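Local atomic coordinates of aminotransferase class I and II (Anaerococcus prevotii, PDB entry 4EMY), a protein that probably acts as a pyridoxal-phosphate-dependent aminotransferase, working as a homodimer that carries the cofactor in its active sites. Residues I102-T107 / A272-S277; L221-A226 / V253-S258. One frame throughout, in Å; residues are numbered along the deposited sequence.

Overall arrangement
Both contacts are buried strand pairings in one seven-stranded mixed sheet, and their centres lie about 9 Å apart. Contact 1 joins 102-107, an outermost strand within the chain, to 272-277 in antiparallel fashion; contact 2 pairs 221-226 with 253-258 in parallel, closer to the centre of the chain. They meet where 272-277 runs beside 253-258, through probable hydrogen bonds from Val255 N to Val274 O and from Phe257 N to Ala272 O, with Ala273 packing on Val254. Contact 1 is largely apolar, with polar side chains turned to neighbouring helix and loop residues. Contact 2 is apolar at its start, but its far end delivers Asp224 and Ser258 to the pyridoxal phosphate.

Contact 1 of 2, residues I102-T107 / A272-S277; sequences ISAIAT and AAVGIS
Val274 packs against two residues of the partner strand through separate branches. A chi1 of -175° turns Val274 CG1 away from the backbone N and onto CG2 of Ile102, at 3.7 Å, while Val274 CG2 lies 3.9 Å from Ala104 CB. Farther along the same face, Ile102 and Ile276 run side by side, Ile102 CG1 being 4.0 Å from Ile276 CD1. Ser103, Ile105 and Ala273 occupy the other face, where Gly275, opposite Ser103, adds no side chain. The antiparallel backbones are joined through two hydrogen-bonded pairs. Ile105 and Ala273 bond both ways, Ala273 N to Ile105 O at 3.0 Å and Ile105 N to Ala273 O at 3.1 Å. Between Ser103 and Gly275, the bond from Gly275 N to Ser103 O (3.0 Å) is the firmer, the return bond weak. At the polar edge, Ser103 OG bonds to Glu287 and Thr107 OG1 to the carbonyl oxygen of Gly109, in the cofactor pocket. As in fold-type I large domains, 272-277 runs antiparallel to both neighbours, 102-107 and 251-258, in an otherwise parallel sheet. Helix 82-93 packs on the face of Ala106, Val274 and Ile276, helix 280-297 on that of Ser103, Ile105 and Ala273.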
loop_
_atom_site.group_PDB
_atom_site.type_symbol
_atom_site.label_atom_id
_atom_site.label_comp_id
_atom_site.label_asym_id
_atom_site.label_seq_id
_atom_site.Cartn_x
_atom_site.Cartn_y
_atom_site.Cartn_z
ATOM N N ILE A 102 19.834 -6.289 -12.043
ATOM C CA ILE A 102 19.211 -5.904 -10.782
ATOM C C ILE A 102 18.200 -4.772 -10.989
ATOM O O ILE A 102 18.505 -3.757 -11.633
ATOM C CB ILE A 102 20.277 -5.476 -9.744
ATOM C CG1 ILE A 102 21.242 -6.630 -9.449
ATOM C CG2 ILE A 102 19.631 -4.971 -8.455
ATOM C CD1 ILE A 102 22.522 -6.196 -8.766
ATOM N N SER A 103 16.998 -4.954 -10.438
ATOM C CA SER A 103 15.971 -3.911 -10.452
ATOM C C SER A 103 15.242 -3.791 -9.122
ATOM O O SER A 103 15.036 -4.778 -8.423
ATOM C CB SER A 103 14.967 -4.147 -11.576
ATOM O OG SER A 103 14.187 -2.987 -11.792
ATOM N N ALA A 104 14.860 -2.558 -8.790
ATOM C CA ALA A 104 14.160 -2.236 -7.551
ATOM C C ALA A 104 12.816 -1.607 -7.880
ATOM O O ALA A 104 12.715 -0.809 -8.808
ATOM C CB ALA A 104 15.001 -1.289 -6.717
ATOM N N ILE A 105 11.785 -1.997 -7.134
ATOM C CA ILE A 105 10.436 -1.438 -7.280
ATOM C C ILE A 105 9.898 -1.006 -5.920
ATOM O O ILE A 105 9.761 -1.831 -5.007
ATOM C CB ILE A 105 9.449 -2.440 -7.926
ATOM C CG1 ILE A 105 9.679 -2.534 -9.433
ATOM C CG2 ILE A 105 8.004 -2.010 -7.704
ATOM C CD1 ILE A 105 10.621 -3.633 -9.852
ATOM N N ALA A 106 9.592 0.287 -5.797
ATOM C CA ALA A 106 9.035 0.853 -4.568
ATOM C C ALA A 106 7.806 0.085 -4.092
ATOM O O ALA A 106 6.932 -0.257 -4.886
ATOM C CB ALA A 106 8.698 2.322 -4.763
ATOM N N THR A 107 7.763 -0.185 -2.792
ATOM C CA THR A 107 6.662 -0.912 -2.161
ATOM C C THR A 107 6.230 -0.228 -0.856
ATOM O O THR A 107 7.015 0.519 -0.254
ATOM C CB THR A 107 7.074 -2.357 -1.834
ATOM O OG1 THR A 107 8.323 -2.346 -1.132
ATOM C CG2 THR A 107 7.177 -3.224 -3.118
ATOM N N ALA A 272 11.257 -1.432 -0.766
ATOM C CA ALA A 272 11.462 -1.852 -2.149
ATOM C C ALA A 272 11.655 -3.361 -2.239
ATOM O O ALA A 272 12.153 -3.995 -1.307
ATOM C CB ALA A 272 12.657 -1.131 -2.756
ATOM N N ALA A 273 11.244 -3.918 -3.375
ATOM C CA ALA A 273 11.565 -5.294 -3.756
ATOM C C ALA A 273 12.669 -5.277 -4.807
ATOM O O ALA A 273 12.465 -4.801 -5.925
ATOM C CB ALA A 273 10.338 -5.993 -4.300
ATOM N N VAL A 274 13.836 -5.791 -4.434
ATOM C CA VAL A 274 14.998 -5.830 -5.311
ATOM C C VAL A 274 15.238 -7.257 -5.812
ATOM O O VAL A 274 15.447 -8.176 -5.021
ATOM C CB VAL A 274 16.255 -5.307 -4.588
ATOM C CG1 VAL A 274 17.429 -5.236 -5.544
ATOM C CG2 VAL A 274 15.997 -3.931 -3.989
ATOM N N GLY A 275 15.190 -7.427 -7.129
ATOM C CA GLY A 275 15.412 -8.722 -7.763
ATOM C C GLY A 275 16.811 -8.875 -8.335
ATOM O O GLY A 275 17.416 -7.900 -8.788
ATOM N N ILE A 276 17.323 -10.106 -8.301
ATOM C CA ILE A 276 18.637 -10.435 -8.848
ATOM C C ILE A 276 18.501 -11.617 -9.802
ATOM O O ILE A 276 17.995 -12.666 -9.416
ATOM C CB ILE A 276 19.645 -10.856 -7.744
ATOM C CG1 ILE A 276 19.371 -10.166 -6.393
ATOM C CG2 ILE A 276 21.086 -10.675 -8.215
ATOM C CD1 ILE A 276 19.833 -8.728 -6.297
ATOM N N SER A 277 18.949 -11.446 -11.043
ATOM C CA SER A 277 18.973 -12.542 -12.015
ATOM C C SER A 277 20.117 -12.429 -13.007
ATOM O O SER A 277 20.603 -11.338 -13.295
ATOM C CB SER A 277 17.653 -12.630 -12.782
ATOM O OG SER A 277 17.643 -13.755 -13.646
#

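Contact 2 of 2, residues L221-A226 / V253-S258; sequences LIVDVA and VVVAFS. With PLP (pyridoxal-5'-phosphate), chain E.
Ala226 and Ser258 are joined by a water that donates to both of their carbonyl oxygens, 2.9 Å from Ala226 O and 2.6 Å from Ser258 O, where the two segments approach the pyridoxal phosphate. Ser258 OG, anti to the backbone N (chi1 -175°), donates to phosphate oxygen O2P of the cofactor at 2.6 Å and is itself held by Ser260 N. Segment 221-226 serves the ring: Asp224 OD2 is the atom nearest pyridine N1, 2.5 Å away, and is hydrogen-bonded to Tyr138 OH, while Asp224 OD1 takes a weak bond from Ala226 N. Replacing Asp224 by an alanine is likely to leave N1 without its carboxylate neighbour and to deprive Tyr138 OH of this hydrogen-bond partner. Such delivery of cofactor ligands from strand ends is characteristic of the large domain of fold-type I enzymes, to which class I aminotransferases belong. Behind the pocket the parallel backbones bond alternately, Val254 N to Leu221 O, Val223 N to Val254 O, and Ala256 N to Val223 O at 2.8 Å. The series ends with Val225 N to Ala256 O at 3.2 Å. Val225 CG2 meets Val255 CG1 at 3.5 Å, the two side chains crossing at about a right angle. Leu92 of helix 82-93 touches both valines, whereas helix 109-121 packs on Ile222, Asp224 and Ala256.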
loop_
_atom_site.group_PDB
_atom_site.type_symbol
_atom_site.label_atom_id
_atom_site.label_comp_id
_atom_site.label_asym_id
_atom_site.label_seq_id
_atom_site.Cartn_x
_atom_site.Cartn_y
_atom_site.Cartn_z
ATOM N N LEU A 221 14.271 -17.451 -3.899
ATOM C CA LEU A 221 14.767 -17.087 -2.580
ATOM C C LEU A 221 14.341 -15.664 -2.240
ATOM O O LEU A 221 14.711 -14.717 -2.938
ATOM C CB LEU A 221 16.293 -17.204 -2.526
ATOM C CG LEU A 221 17.016 -16.896 -1.206
ATOM C CD1 LEU A 221 16.564 -17.808 -0.071
ATOM C CD2 LEU A 221 18.524 -16.986 -1.385
ATOM N N ILE A 222 13.550 -15.537 -1.174
ATOM C CA ILE A 222 13.142 -14.250 -0.607
ATOM C C ILE A 222 13.975 -13.955 0.642
ATOM O O ILE A 222 14.017 -14.763 1.572
ATOM C CB ILE A 222 11.663 -14.272 -0.161
ATOM C CG1 ILE A 222 10.773 -15.062 -1.143
ATOM C CG2 ILE A 222 11.177 -12.863 0.199
ATOM C CD1 ILE A 222 10.162 -14.251 -2.257
ATOM N N VAL A 223 14.629 -12.799 0.676
ATOM C CA VAL A 223 15.423 -12.432 1.844
ATOM C C VAL A 223 14.874 -11.158 2.459
ATOM O O VAL A 223 14.848 -10.112 1.809
ATOM C CB VAL A 223 16.918 -12.249 1.512
ATOM C CG1 VAL A 223 17.751 -12.342 2.780
ATOM C CG2 VAL A 223 17.385 -13.304 0.528
ATOM N N ASP A 224 14.426 -11.255 3.709
ATOM C CA ASP A 224 13.884 -10.100 4.430
ATOM C C ASP A 224 15.007 -9.400 5.181
ATOM O O ASP A 224 15.445 -9.856 6.241
ATOM C CB ASP A 224 12.769 -10.534 5.391
ATOM C CG ASP A 224 11.945 -9.358 5.941
ATOM O OD1 ASP A 224 12.360 -8.184 5.836
ATOM O OD2 ASP A 224 10.859 -9.617 6.499
ATOM N N VAL A 225 15.470 -8.288 4.624
ATOM C CA VAL A 225 16.609 -7.588 5.195
ATOM C C VAL A 225 16.208 -6.253 5.824
ATOM O O VAL A 225 16.918 -5.253 5.700
ATOM C CB VAL A 225 17.747 -7.427 4.167
ATOM C CG1 VAL A 225 18.228 -8.790 3.702
ATOM C CG2 VAL A 225 17.301 -6.595 2.974
ATOM N N ALA A 226 15.067 -6.247 6.509
ATOM C CA ALA A 226 14.588 -5.049 7.192
ATOM C C ALA A 226 15.552 -4.551 8.282
ATOM O O ALA A 226 15.776 -3.351 8.417
ATOM C CB ALA A 226 13.207 -5.301 7.773
ATOM N N VAL A 253 16.064 -14.361 -7.042
ATOM C CA VAL A 253 16.237 -13.822 -5.697
ATOM C C VAL A 253 15.490 -12.499 -5.595
ATOM O O VAL A 253 15.702 -11.610 -6.414
ATOM C CB VAL A 253 17.733 -13.622 -5.334
ATOM C CG1 VAL A 253 17.884 -12.873 -4.021
ATOM C CG2 VAL A 253 18.447 -14.958 -5.229
ATOM N N VAL A 254 14.600 -12.388 -4.608
ATOM C CA VAL A 254 13.968 -11.109 -4.275
ATOM C C VAL A 254 14.383 -10.696 -2.868
ATOM O O VAL A 254 14.130 -11.413 -1.896
ATOM C CB VAL A 254 12.427 -11.149 -4.365
ATOM C CG1 VAL A 254 11.850 -9.752 -4.165
ATOM C CG2 VAL A 254 11.972 -11.713 -5.702
ATOM N N VAL A 255 15.032 -9.541 -2.772
ATOM C CA VAL A 255 15.463 -9.010 -1.488
ATOM C C VAL A 255 14.454 -7.951 -1.056
ATOM O O VAL A 255 14.167 -7.022 -1.808
ATOM C CB VAL A 255 16.911 -8.463 -1.565
ATOM C CG1 VAL A 255 17.254 -7.606 -0.359
ATOM C CG2 VAL A 255 17.902 -9.612 -1.674
ATOM N N ALA A 256 13.892 -8.114 0.142
ATOM C CA ALA A 256 12.897 -7.168 0.655
ATOM C C ALA A 256 13.544 -6.057 1.487
ATOM O O ALA A 256 13.942 -6.271 2.635
ATOM C CB ALA A 256 11.811 -7.891 1.445
ATOM N N PHE A 257 13.636 -4.873 0.888
ATOM C CA PHE A 257 14.260 -3.712 1.515
ATOM C C PHE A 257 13.242 -2.820 2.226
ATOM O O PHE A 257 12.113 -2.681 1.771
ATOM C CB PHE A 257 15.016 -2.919 0.449
ATOM C CG PHE A 257 15.385 -1.532 0.870
ATOM C CD1 PHE A 257 16.536 -1.300 1.612
ATOM C CD2 PHE A 257 14.582 -0.450 0.522
ATOM C CE1 PHE A 257 16.874 -0.014 2.003
ATOM C CE2 PHE A 257 14.914 0.838 0.913
ATOM C CZ PHE A 257 16.062 1.056 1.653
ATOM N N SER A 258 13.640 -2.211 3.338
ATOM C CA SER A 258 12.751 -1.303 4.073
ATOM C C SER A 258 13.453 -0.077 4.675
ATOM O O SER A 258 14.575 -0.168 5.184
ATOM C CB SER A 258 12.015 -2.055 5.181
ATOM O OG SER A 258 11.075 -1.214 5.826
HETATM N N1 PLP E . 9.953 -7.862 8.049
HETATM C C2 PLP E . 10.206 -8.226 9.360
HETATM C C2A PLP E . 10.972 -9.480 9.660
HETATM C C3 PLP E . 9.766 -7.427 10.412
HETATM O O3 PLP E . 10.017 -7.791 11.701
HETATM C C4 PLP E . 9.055 -6.269 10.174
HETATM C C4A PLP E . 8.026 -5.897 11.207
HETATM O O4A PLP E . 8.273 -5.054 12.074
HETATM C C5 PLP E . 8.809 -5.902 8.851
HETATM C C6 PLP E . 9.253 -6.703 7.791
HETATM C C5A PLP E . 8.014 -4.634 8.583
HETATM O O4P PLP E . 8.447 -3.938 7.436
HETATM P P PLP E . 7.616 -2.635 7.029
HETATM O O1P PLP E . 6.451 -3.117 6.206
HETATM O O2P PLP E . 8.539 -1.706 6.272
HETATM O O3P PLP E . 7.083 -1.933 8.253
HETATM O O HOH W 1 14.756 -0.719 7.697
#